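Local structure of SWD1-like protein (Myceliophthora thermophila, 6E29) at residues 190-193 and 197-200; 219-224 and 228-233; 239-244 and 284-289; 296-301 and 320-325. The protein probably serves, through this WD-repeat beta-propeller domain, as a non-catalytic subunit of the COMPASS histone H3 methyltransferase complex. All coordinates share one frame; numbering follows the deposited sequence.

Interaction 1. Residues 190-193 and 197-200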
loop_
_atom_site.group_PDB
_atom_site.type_symbol
_atom_site.label_atom_id
_atom_site.label_comp_id
_atom_site.label_asym_id
_atom_site.label_seq_id
_atom_site.Cartn_x
_atom_site.Cartn_y
_atom_site.Cartn_z
ATOM N N ALA B 190 4.434 9.583 1.825
ATOM C CA ALA B 190 4.118 9.358 0.425
ATOM C C ALA B 190 5.393 9.117 -0.372
ATOM O O ALA B 190 6.466 9.652 -0.051
ATOM C CB ALA B 190 3.354 10.548 -0.165
ATOM N N GLY B 191 5.259 8.278 -1.378
ATOM C CA GLY B 191 6.352 8.000 -2.296
ATOM C C GLY B 191 6.071 8.563 -3.670
ATOM O O GLY B 191 4.914 8.694 -4.091
ATOM N N THR B 192 7.151 8.851 -4.416
ATOM C CA THR B 192 7.004 9.512 -5.690
ATOM C C THR B 192 7.746 8.785 -6.796
ATOM O O THR B 192 8.541 7.854 -6.566
ATOM C CB THR B 192 7.534 10.955 -5.660
ATOM O OG1 THR B 192 8.974 10.923 -5.627
ATOM C CG2 THR B 192 6.954 11.745 -4.460
ATOM N N THR B 193 7.479 9.251 -8.014
ATOM C CA THR B 193 8.136 8.770 -9.223
ATOM C C THR B 193 9.626 9.086 -9.239
ATOM O O THR B 193 10.355 8.552 -10.081
ATOM C CB THR B 193 7.473 9.422 -10.450
ATOM O OG1 THR B 193 7.346 10.839 -10.197
ATOM C CG2 THR B 193 6.110 8.849 -10.677
ATOM N N LEU B 197 10.699 10.044 -0.493
ATOM C CA LEU B 197 9.706 9.857 0.571
ATOM C C LEU B 197 9.377 11.243 1.141
ATOM O O LEU B 197 10.267 11.934 1.643
ATOM C CB LEU B 197 10.255 8.907 1.638
ATOM C CG LEU B 197 9.319 8.255 2.689
ATOM C CD1 LEU B 197 8.913 9.248 3.752
ATOM C CD2 LEU B 197 8.079 7.675 2.015
ATOM N N ASN B 198 8.113 11.658 1.006
ATOM C CA ASN B 198 7.585 12.909 1.540
ATOM C C ASN B 198 6.866 12.619 2.839
ATOM O O ASN B 198 6.100 11.663 2.900
ATOM C CB ASN B 198 6.523 13.529 0.610
ATOM C CG ASN B 198 7.100 14.020 -0.675
ATOM O OD1 ASN B 198 8.285 14.286 -0.726
ATOM N ND2 ASN B 198 6.265 14.156 -1.707
ATOM N N ILE B 199 7.057 13.477 3.837
ATOM C CA ILE B 199 6.250 13.439 5.052
ATOM C C ILE B 199 5.359 14.661 4.991
ATOM O O ILE B 199 5.859 15.779 4.820
ATOM C CB ILE B 199 7.098 13.465 6.334
ATOM C CG1 ILE B 199 8.079 12.298 6.369
ATOM C CG2 ILE B 199 6.180 13.342 7.574
ATOM C CD1 ILE B 199 8.953 12.242 7.630
ATOM N N ILE B 200 4.052 14.445 5.064
ATOM C CA ILE B 200 3.035 15.485 4.900
ATOM C C ILE B 200 2.284 15.621 6.211
ATOM O O ILE B 200 1.790 14.623 6.745
ATOM C CB ILE B 200 2.059 15.127 3.755
ATOM C CG1 ILE B 200 2.835 14.899 2.466
ATOM C CG2 ILE B 200 0.949 16.243 3.506
ATOM C CD1 ILE B 200 1.955 14.396 1.307
#
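Leu197 meets the hairpin partner strand first, with its CD2 methyl lying 3.3 Å from Ala190 O. With CG anti to the backbone N (chi1 -165°), CD2 comes to lie above the Ala190 carbonyl on the face of the sheet that carries the leucine. Leu197 sits opposite Gly191 in a non-hydrogen-bonded antiparallel pair, and its CA-H also points at Ala190 O. Asn198 comes next and makes the hydrogen-bonded pair with Ala190: Asn198 N donates to Ala190 O at 2.8 Å, and Ala190 N returns a bond to Asn198 O at 2.9 Å. Both bonds lie in the plane of the carbonyl they reach and are equally straight, at 164°. The Asn198 side chain stands on the same face of the sheet as the Ala190 methyl. Its ND2 passes 3.7 Å from Thr192 CG2, the two side chains crossing at about a right angle, while the amide finds its polar partners in Ser210 OG and Ser150 O. Further along, Ile200 reaches back with CD1 to 4.4 Å from Ala190 CB, a loose apolar touch on that face. The two strands, 187-192 and 196-201, are the middle pair of a four-stranded propeller blade. Chemically, the backbone does the holding: Ala190 has both its N-H and its C=O engaged by Asn198, and the buried asparagine amide is satisfied by other residues rather than across this hairpin.

Interaction 2. Residues 219-224 and 228-233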
loop_
_atom_site.group_PDB
_atom_site.type_symbol
_atom_site.label_atom_id
_atom_site.label_comp_id
_atom_site.label_asym_id
_atom_site.label_seq_id
_atom_site.Cartn_x
_atom_site.Cartn_y
_atom_site.Cartn_z
ATOM N N THR B 219 6.863 2.140 -5.404
ATOM C CA THR B 219 5.607 1.464 -5.741
ATOM C C THR B 219 4.787 1.019 -4.539
ATOM O O THR B 219 3.558 0.948 -4.635
ATOM C CB THR B 219 5.857 0.254 -6.661
ATOM O OG1 THR B 219 6.880 -0.572 -6.115
ATOM C CG2 THR B 219 6.295 0.738 -8.033
ATOM N N THR B 220 5.409 0.789 -3.406
ATOM C CA THR B 220 4.698 0.346 -2.223
ATOM C C THR B 220 5.315 0.974 -1.000
ATOM O O THR B 220 6.544 1.013 -0.865
ATOM C CB THR B 220 4.770 -1.194 -2.052
ATOM O OG1 THR B 220 3.937 -1.803 -3.028
ATOM C CG2 THR B 220 4.351 -1.624 -0.634
ATOM N N LEU B 221 4.443 1.424 -0.098
ATOM C CA LEU B 221 4.804 1.783 1.269
ATOM C C LEU B 221 3.922 1.009 2.253
ATOM O O LEU B 221 2.698 0.918 2.054
ATOM C CB LEU B 221 4.581 3.250 1.520
ATOM C CG LEU B 221 5.405 4.223 0.692
ATOM C CD1 LEU B 221 4.913 5.655 0.969
ATOM C CD2 LEU B 221 6.865 4.033 1.026
ATOM N N ARG B 222 4.527 0.521 3.338
ATOM C CA ARG B 222 3.757 -0.160 4.392
ATOM C C ARG B 222 4.414 0.076 5.745
ATOM O O ARG B 222 5.640 0.060 5.863
ATOM C CB ARG B 222 3.696 -1.687 4.073
ATOM C CG ARG B 222 2.806 -2.480 4.979
ATOM C CD ARG B 222 1.340 -2.007 4.932
ATOM N NE ARG B 222 0.675 -2.092 3.617
ATOM C CZ ARG B 222 0.026 -3.172 3.160
ATOM N NH1 ARG B 222 0.006 -4.323 3.865
ATOM N NH2 ARG B 222 -0.575 -3.124 1.971
ATOM N N LEU B 223 3.611 0.329 6.755
ATOM C CA LEU B 223 4.120 0.516 8.100
ATOM C C LEU B 223 3.905 -0.753 8.906
ATOM O O LEU B 223 2.993 -1.525 8.616
ATOM C CB LEU B 223 3.373 1.672 8.785
ATOM C CG LEU B 223 3.879 3.029 8.367
ATOM C CD1 LEU B 223 2.924 4.100 8.886
ATOM C CD2 LEU B 223 5.297 3.197 8.898
ATOM N N THR B 224 4.748 -0.955 9.925
ATOM C CA THR B 224 4.455 -1.953 10.950
ATOM C C THR B 224 3.275 -1.493 11.811
ATOM O O THR B 224 2.870 -0.334 11.800
ATOM C CB THR B 224 5.658 -2.223 11.862
ATOM O OG1 THR B 224 6.161 -1.011 12.449
ATOM C CG2 THR B 224 6.781 -2.918 11.091
ATOM N N ARG B 228 6.459 2.148 13.697
ATOM C CA ARG B 228 7.834 2.596 13.949
ATOM C C ARG B 228 8.785 2.248 12.814
ATOM O O ARG B 228 9.899 2.803 12.772
ATOM C CB ARG B 228 8.441 1.991 15.228
ATOM C CG ARG B 228 7.768 2.254 16.593
ATOM C CD ARG B 228 8.005 3.610 17.274
ATOM N NE ARG B 228 9.410 3.963 17.617
ATOM C CZ ARG B 228 9.934 4.004 18.845
ATOM N NH1 ARG B 228 9.204 3.723 19.918
ATOM N NH2 ARG B 228 11.205 4.350 19.009
ATOM N N GLU B 229 8.394 1.332 11.934
ATOM C CA GLU B 229 9.242 0.939 10.813
ATOM C C GLU B 229 8.448 0.958 9.514
ATOM O O GLU B 229 7.267 0.597 9.483
ATOM C CB GLU B 229 9.843 -0.448 11.022
ATOM C CG GLU B 229 10.734 -0.569 12.275
ATOM C CD GLU B 229 9.968 -1.019 13.529
ATOM O OE1 GLU B 229 8.764 -1.367 13.443
ATOM O OE2 GLU B 229 10.591 -1.048 14.612
ATOM N N LEU B 230 9.122 1.375 8.447
ATOM C CA LEU B 230 8.530 1.592 7.139
ATOM C C LEU B 230 9.247 0.677 6.140
ATOM O O LEU B 230 10.478 0.655 6.083
ATOM C CB LEU B 230 8.698 3.043 6.712
ATOM C CG LEU B 230 8.330 3.446 5.294
ATOM C CD1 LEU B 230 6.803 3.459 5.116
ATOM C CD2 LEU B 230 8.976 4.827 5.033
ATOM N N LEU B 231 8.473 -0.003 5.331
ATOM C CA LEU B 231 8.947 -0.858 4.254
ATOM C C LEU B 231 8.635 -0.183 2.937
ATOM O O LEU B 231 7.523 0.308 2.724
ATOM C CB LEU B 231 8.225 -2.221 4.364
ATOM C CG LEU B 231 8.359 -3.271 3.271
ATOM C CD1 LEU B 231 9.803 -3.702 3.244
ATOM C CD2 LEU B 231 7.429 -4.467 3.678
ATOM N N VAL B 232 9.610 -0.174 2.042
ATOM C CA VAL B 232 9.529 0.590 0.807
ATOM C C VAL B 232 9.955 -0.311 -0.354
ATOM O O VAL B 232 11.028 -0.887 -0.309
ATOM C CB VAL B 232 10.438 1.821 0.812
ATOM C CG1 VAL B 232 10.259 2.583 -0.534
ATOM C CG2 VAL B 232 10.160 2.735 2.021
ATOM N N ASN B 233 9.098 -0.475 -1.353
ATOM C CA ASN B 233 9.498 -1.150 -2.585
ATOM C C ASN B 233 9.638 -0.085 -3.661
ATOM O O ASN B 233 8.744 0.760 -3.820
ATOM C CB ASN B 233 8.494 -2.208 -3.044
ATOM C CG ASN B 233 9.040 -3.064 -4.198
ATOM O OD1 ASN B 233 10.258 -3.247 -4.323
ATOM N ND2 ASN B 233 8.156 -3.562 -5.040
HETATM O O HOH W 1 5.312 -2.814 -4.842
#
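The hairpin of strands 218-223 and 229-234 opens a blade of the propeller, and 218-223 is the first strand of that blade, the edge strand on the side of the propeller's central channel. Arg222 and Leu231 form the central hydrogen-bonded pair, Leu231 N giving a nearly straight bond (173°) to Arg222 O. At one end lies a classic beta bulge, where Thr219 and Thr220 both face Asn233. Thr219 N bonds Asn233 O at 2.8 Å, Thr220 N makes a weak bond to the same oxygen, and Asn233 N goes to Thr220 O. A water at this corner accepts from Asn233 ND2 at 2.9 Å and bonds Thr219 OG1; its approach to Thr220 OG1 is too short to be trusted. ND2 also reaches Trp274 O. On one face, Leu221 and Val232 lie side by side, CD2 to CG2 3.7 Å, and Leu223 CD2 rests 4.0 Å from Leu230 CB. At the turn end, Thr224 N donates to Glu229 O, and Thr224 OG1 donates to Glu229 OE1 at 2.8 Å. The bend of Glu229 at chi2 (91°) folds its carboxylate back to receive that proton. A valine in place of Thr224 would probably leave Glu229 OE1 without this donor and its carboxylate freer to turn. Strand 239-243 flanks 229-234 within the blade. Leu221 packs against strand 176-181 of the preceding sheet, while Leu231 and Thr224 meet strand 274-279 of the following one; Arg222 forms a salt bridge with Glu321.

Interaction 3. Residues 239-244 and 284-289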
loop_
_atom_site.group_PDB
_atom_site.type_symbol
_atom_site.label_atom_id
_atom_site.label_comp_id
_atom_site.label_asym_id
_atom_site.label_seq_id
_atom_site.Cartn_x
_atom_site.Cartn_y
_atom_site.Cartn_z
ATOM N N ILE B 239 14.744 -3.522 -1.854
ATOM C CA ILE B 239 13.727 -3.337 -0.828
ATOM C C ILE B 239 14.409 -2.714 0.382
ATOM O O ILE B 239 15.569 -3.039 0.691
ATOM C CB ILE B 239 13.042 -4.670 -0.477
ATOM C CG1 ILE B 239 12.415 -5.283 -1.719
ATOM C CG2 ILE B 239 11.926 -4.418 0.590
ATOM C CD1 ILE B 239 12.038 -6.834 -1.552
ATOM N N ARG B 240 13.723 -1.772 1.036
ATOM C CA ARG B 240 14.343 -1.031 2.132
ATOM C C ARG B 240 13.382 -0.918 3.288
ATOM O O ARG B 240 12.180 -0.727 3.068
ATOM C CB ARG B 240 14.697 0.396 1.719
ATOM C CG ARG B 240 15.784 0.377 0.588
ATOM C CD ARG B 240 15.973 1.799 0.060
ATOM N NE ARG B 240 17.007 1.923 -0.975
ATOM C CZ ARG B 240 16.801 1.796 -2.279
ATOM N NH1 ARG B 240 15.583 1.516 -2.769
ATOM N NH2 ARG B 240 17.834 1.949 -3.114
ATOM N N THR B 241 13.922 -1.002 4.499
ATOM C CA THR B 241 13.191 -0.658 5.708
ATOM C C THR B 241 13.842 0.561 6.337
ATOM O O THR B 241 15.063 0.746 6.262
ATOM C CB THR B 241 13.157 -1.803 6.696
ATOM O OG1 THR B 241 14.496 -2.285 6.938
ATOM C CG2 THR B 241 12.263 -2.945 6.113
ATOM N N PHE B 242 13.019 1.396 6.942
ATOM C CA PHE B 242 13.496 2.601 7.604
ATOM C C PHE B 242 12.876 2.721 8.976
ATOM O O PHE B 242 11.751 2.262 9.208
ATOM C CB PHE B 242 13.146 3.876 6.857
ATOM C CG PHE B 242 13.699 3.952 5.495
ATOM C CD1 PHE B 242 14.825 4.729 5.220
ATOM C CD2 PHE B 242 13.054 3.272 4.464
ATOM C CE1 PHE B 242 15.330 4.764 3.921
ATOM C CE2 PHE B 242 13.539 3.300 3.206
ATOM C CZ PHE B 242 14.691 4.076 2.922
ATOM N N ILE B 243 13.605 3.423 9.855
ATOM C CA ILE B 243 13.160 3.732 11.218
ATOM C C ILE B 243 12.380 5.036 11.175
ATOM O O ILE B 243 12.935 6.065 10.810
ATOM C CB ILE B 243 14.359 3.858 12.168
ATOM C CG1 ILE B 243 15.265 2.626 12.034
ATOM C CG2 ILE B 243 13.877 4.025 13.586
ATOM C CD1 ILE B 243 14.516 1.310 12.223
ATOM N N VAL B 244 11.109 5.003 11.543
ATOM C CA VAL B 244 10.257 6.186 11.316
ATOM C C VAL B 244 10.508 7.181 12.405
ATOM O O VAL B 244 10.655 6.793 13.582
ATOM C CB VAL B 244 8.780 5.759 11.251
ATOM C CG1 VAL B 244 7.862 6.955 11.381
ATOM C CG2 VAL B 244 8.458 4.990 9.949
ATOM N N GLU B 284 8.724 -9.011 12.191
ATOM C CA GLU B 284 9.963 -9.781 12.157
ATOM C C GLU B 284 10.446 -10.041 10.735
ATOM O O GLU B 284 11.657 -10.050 10.480
ATOM C CB GLU B 284 9.766 -11.113 12.838
ATOM C CG GLU B 284 11.109 -11.873 12.923
ATOM C CD GLU B 284 11.045 -13.182 13.664
ATOM O OE1 GLU B 284 9.942 -13.733 13.968
ATOM O OE2 GLU B 284 12.150 -13.683 13.960
ATOM N N TYR B 285 9.536 -10.373 9.824
ATOM C CA TYR B 285 9.930 -10.807 8.485
ATOM C C TYR B 285 9.450 -9.806 7.448
ATOM O O TYR B 285 8.404 -9.173 7.597
ATOM C CB TYR B 285 9.331 -12.167 8.110
ATOM C CG TYR B 285 9.722 -13.257 9.048
ATOM C CD1 TYR B 285 11.036 -13.680 9.134
ATOM C CD2 TYR B 285 8.784 -13.845 9.862
ATOM C CE1 TYR B 285 11.415 -14.731 10.041
ATOM C CE2 TYR B 285 9.130 -14.856 10.746
ATOM C CZ TYR B 285 10.446 -15.295 10.837
ATOM O OH TYR B 285 10.787 -16.295 11.730
ATOM N N VAL B 286 10.216 -9.710 6.359
ATOM C CA VAL B 286 9.788 -9.036 5.129
ATOM C C VAL B 286 9.687 -10.110 4.043
ATOM O O VAL B 286 10.644 -10.849 3.824
ATOM C CB VAL B 286 10.803 -7.942 4.707
ATOM C CG1 VAL B 286 10.439 -7.388 3.329
ATOM C CG2 VAL B 286 10.822 -6.781 5.773
ATOM N N ALA B 287 8.555 -10.159 3.340
ATOM C CA ALA B 287 8.388 -11.064 2.204
ATOM C C ALA B 287 8.235 -10.241 0.931
ATOM O O ALA B 287 7.776 -9.084 0.972
ATOM C CB ALA B 287 7.169 -11.970 2.366
ATOM N N ALA B 288 8.613 -10.841 -0.195
ATOM C CA ALA B 288 8.381 -10.217 -1.492
ATOM C C ALA B 288 8.103 -11.286 -2.539
ATOM O O ALA B 288 8.732 -12.352 -2.528
ATOM C CB ALA B 288 9.601 -9.402 -1.937
ATOM N N SER B 289 7.285 -10.933 -3.515
ATOM C CA SER B 289 7.169 -11.657 -4.777
ATOM C C SER B 289 8.098 -11.046 -5.823
ATOM O O SER B 289 8.497 -9.884 -5.733
ATOM C CB SER B 289 5.740 -11.607 -5.302
ATOM O OG SER B 289 5.317 -10.245 -5.374
#
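Ile239 CD1 presses on the Ala288 methyl at 3.6 Å, the tightest touch between these two segments. The other branch of the same isoleucine, CG2, lies 4.3 Å from Val286 CG1, so Ile239 spans Val286 and Ala288, two residues apart and both turned toward it. Its CG1 stands beside the backbone N (chi1 -58°) and chi2 is extended at 164°, which carries CD1 out to Ala288 while CG2 stays over Val286. Thr241 adds a third touch: its CG2 meets Val286 CG2 at 4.1 Å, methyl tip to methyl tip. No hydrogen bond crosses the contact, and the strand axes stay 9.8 Å apart, the spacing of packed sheets rather than of paired strands. In the next shell, Thr241 turns its hydroxyl to Glu262 OE2 and His263 N, partners in its own sheet, leaving the methyl for Val286. Around Ile239 stand Leu231, Val277, Trp274 and Trp299, and Ala288 also rests on Val277 and Trp299. The contact therefore belongs to the hydrophobic layer between two successive propeller blades: strand 239-243 is the third strand of one, between 229-234 and 261-265, and strand 285-290 the second of the next, between 274-279 and 296-300.

Interaction 4. Residues 296-301 and 320-325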
loop_
_atom_site.group_PDB
_atom_site.type_symbol
_atom_site.label_atom_id
_atom_site.label_comp_id
_atom_site.label_asym_id
_atom_site.label_seq_id
_atom_site.Cartn_x
_atom_site.Cartn_y
_atom_site.Cartn_z
ATOM N N LEU B 296 8.815 -16.731 -3.960
ATOM C CA LEU B 296 8.653 -15.712 -2.933
ATOM C C LEU B 296 9.884 -15.747 -2.046
ATOM O O LEU B 296 10.402 -16.828 -1.743
ATOM C CB LEU B 296 7.406 -15.964 -2.068
ATOM C CG LEU B 296 6.043 -16.004 -2.756
ATOM C CD1 LEU B 296 5.006 -16.352 -1.702
ATOM C CD2 LEU B 296 5.688 -14.626 -3.373
ATOM N N TYR B 297 10.352 -14.574 -1.624
ATOM C CA TYR B 297 11.533 -14.480 -0.785
ATOM C C TYR B 297 11.089 -13.968 0.569
ATOM O O TYR B 297 10.261 -13.061 0.630
ATOM C CB TYR B 297 12.571 -13.520 -1.387
ATOM C CG TYR B 297 13.245 -14.159 -2.616
ATOM C CD1 TYR B 297 12.560 -14.272 -3.824
ATOM C CD2 TYR B 297 14.553 -14.634 -2.556
ATOM C CE1 TYR B 297 13.158 -14.856 -4.938
ATOM C CE2 TYR B 297 15.166 -15.211 -3.677
ATOM C CZ TYR B 297 14.450 -15.320 -4.858
ATOM O OH TYR B 297 15.030 -15.887 -5.975
ATOM N N ILE B 298 11.687 -14.506 1.643
ATOM C CA ILE B 298 11.414 -14.021 3.004
ATOM C C ILE B 298 12.747 -13.709 3.685
ATOM O O ILE B 298 13.623 -14.576 3.771
ATOM C CB ILE B 298 10.612 -15.044 3.820
ATOM C CG1 ILE B 298 9.318 -15.432 3.064
ATOM C CG2 ILE B 298 10.269 -14.481 5.173
ATOM C CD1 ILE B 298 8.497 -16.542 3.829
ATOM N N TRP B 299 12.915 -12.463 4.124
ATOM C CA TRP B 299 14.067 -12.041 4.920
ATOM C C TRP B 299 13.634 -11.742 6.358
ATOM O O TRP B 299 12.462 -11.438 6.627
ATOM C CB TRP B 299 14.708 -10.788 4.340
ATOM C CG TRP B 299 15.222 -10.895 2.964
ATOM C CD1 TRP B 299 16.530 -11.177 2.585
ATOM C CD2 TRP B 299 14.501 -10.628 1.750
ATOM N NE1 TRP B 299 16.635 -11.131 1.227
ATOM C CE2 TRP B 299 15.417 -10.794 0.681
ATOM C CE3 TRP B 299 13.170 -10.257 1.462
ATOM C CZ2 TRP B 299 15.040 -10.639 -0.663
ATOM C CZ3 TRP B 299 12.798 -10.081 0.129
ATOM C CH2 TRP B 299 13.734 -10.265 -0.920
ATOM N N GLU B 300 14.602 -11.741 7.266
ATOM C CA GLU B 300 14.326 -11.384 8.651
ATOM C C GLU B 300 14.998 -10.053 8.966
ATOM O O GLU B 300 16.125 -9.802 8.539
ATOM C CB GLU B 300 14.799 -12.490 9.619
ATOM C CG GLU B 300 16.226 -12.936 9.402
ATOM C CD GLU B 300 17.198 -12.040 10.153
ATOM O OE1 GLU B 300 16.780 -11.505 11.223
ATOM O OE2 GLU B 300 18.330 -11.846 9.646
ATOM N N ARG B 301 14.302 -9.200 9.700
ATOM C CA ARG B 301 14.751 -7.827 9.965
ATOM C C ARG B 301 15.665 -7.720 11.159
ATOM O O ARG B 301 16.226 -6.645 11.396
ATOM C CB ARG B 301 13.568 -6.931 10.257
ATOM C CG ARG B 301 12.808 -6.532 9.076
ATOM C CD ARG B 301 11.802 -5.471 9.461
ATOM N NE ARG B 301 12.349 -4.472 10.375
ATOM C CZ ARG B 301 11.910 -4.243 11.607
ATOM N NH1 ARG B 301 10.881 -4.943 12.097
ATOM N NH2 ARG B 301 12.515 -3.321 12.359
ATOM N N ILE B 320 1.064 -9.790 -2.064
ATOM C CA ILE B 320 1.169 -10.740 -0.954
ATOM C C ILE B 320 0.774 -10.027 0.331
ATOM O O ILE B 320 0.899 -8.812 0.448
ATOM C CB ILE B 320 2.596 -11.347 -0.839
ATOM C CG1 ILE B 320 3.589 -10.218 -0.561
ATOM C CG2 ILE B 320 2.956 -12.112 -2.166
ATOM C CD1 ILE B 320 4.982 -10.701 -0.397
ATOM N N GLU B 321 0.337 -10.796 1.321
ATOM C CA GLU B 321 -0.100 -10.212 2.589
ATOM C C GLU B 321 0.090 -11.239 3.680
ATOM O O GLU B 321 -0.260 -12.408 3.485
ATOM C CB GLU B 321 -1.583 -9.834 2.578
ATOM C CG GLU B 321 -1.869 -8.630 1.749
ATOM C CD GLU B 321 -1.218 -7.384 2.335
ATOM O OE1 GLU B 321 -1.236 -7.198 3.583
ATOM O OE2 GLU B 321 -0.668 -6.615 1.533
ATOM N N TRP B 322 0.644 -10.832 4.814
ATOM C CA TRP B 322 0.704 -11.722 5.964
ATOM C C TRP B 322 -0.543 -11.600 6.839
ATOM O O TRP B 322 -1.110 -10.503 6.980
ATOM C CB TRP B 322 1.899 -11.369 6.848
ATOM C CG TRP B 322 3.275 -11.615 6.263
ATOM C CD1 TRP B 322 3.994 -10.768 5.450
ATOM C CD2 TRP B 322 4.123 -12.739 6.524
ATOM N NE1 TRP B 322 5.248 -11.304 5.202
ATOM C CE2 TRP B 322 5.350 -12.497 5.867
ATOM C CE3 TRP B 322 3.978 -13.911 7.274
ATOM C CZ2 TRP B 322 6.399 -13.396 5.912
ATOM C CZ3 TRP B 322 5.031 -14.802 7.311
ATOM C CH2 TRP B 322 6.214 -14.535 6.644
ATOM N N HIS B 323 -0.870 -12.692 7.533
ATOM C CA HIS B 323 -1.942 -12.660 8.544
ATOM C C HIS B 323 -1.527 -11.760 9.727
ATOM O O HIS B 323 -0.341 -11.689 10.071
ATOM C CB HIS B 323 -2.208 -14.097 9.009
ATOM C CG HIS B 323 -3.434 -14.237 9.850
ATOM N ND1 HIS B 323 -3.406 -14.148 11.226
ATOM C CD2 HIS B 323 -4.730 -14.451 9.504
ATOM C CE1 HIS B 323 -4.639 -14.321 11.696
ATOM N NE2 HIS B 323 -5.457 -14.487 10.673
ATOM N N PRO B 324 -2.471 -11.033 10.357
ATOM C CA PRO B 324 -2.067 -10.083 11.421
ATOM C C PRO B 324 -1.678 -10.722 12.739
ATOM O O PRO B 324 -1.229 -9.989 13.654
ATOM C CB PRO B 324 -3.323 -9.208 11.631
ATOM C CG PRO B 324 -4.484 -10.129 11.157
ATOM C CD PRO B 324 -3.886 -10.889 9.985
ATOM N N HIS B 325 -1.883 -12.035 12.916
ATOM C CA HIS B 325 -1.598 -12.652 14.210
ATOM C C HIS B 325 -0.754 -13.912 14.061
ATOM O O HIS B 325 -0.012 -14.271 14.981
ATOM C CB HIS B 325 -2.879 -12.993 14.991
ATOM C CG HIS B 325 -3.611 -11.767 15.442
ATOM N ND1 HIS B 325 -3.137 -10.976 16.470
ATOM C CD2 HIS B 325 -4.729 -11.152 14.970
ATOM C CE1 HIS B 325 -3.944 -9.936 16.630
ATOM N NE2 HIS B 325 -4.909 -10.008 15.724
#
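Leu296 and Ile320 make the aliphatic part of this contact, CD2 of the leucine meeting CG2 of the isoleucine at 3.9 Å as the two side chains slide past each other in opposite directions. Ile320 CG2 lies anti to its own carbonyl carbon, with CG1 held between backbone N and C (chi1 62°), and this turns the short branch toward the leucine. The aliphatic-aromatic part is Ile298 against Trp322. Ile298 CG2 meets the rim of the indole close to the ring plane, 4.1 Å from Trp322 CZ2, while CD1 of the same isoleucine stands off the plane beside Trp322 CH2, also at 4.1 Å. Hydrogen bonds play no part across the segments. Strand 296-300 is the third strand of its blade, between 285-290 and 306-310, whereas 317-322 is the inner edge strand of the blade closed by both ends of the chain, where 19-23 completes the sheet. Ala287 of strand 285-290 touches both Ile320 and Trp322, and Leu329 of strand 328-333 packs on Ile298 and Trp322 from the other blade.

Overall arrangement
Interactions 1 and 2 are hairpins within single blades and depend on backbone hydrogen bonds; interactions 3 and 4 join successive blades through carbon-to-carbon packing, with no hydrogen bond across. Interactions 1, 3 and 4 are buried, while interaction 2, closest to the chain centre, is partly exposed and carries the polar side-chain bonds. Leu221 of interaction 2 packs on Ala190, Gly191 and Leu197 of interaction 1, bridging two blades. Interactions 2 and 3 share a sheet through Leu230 and Phe242, as do interactions 3 and 4 through Val286 and Trp299. Interactions 1 and 4 lie farthest apart, about 24 Å between centres, with no touch.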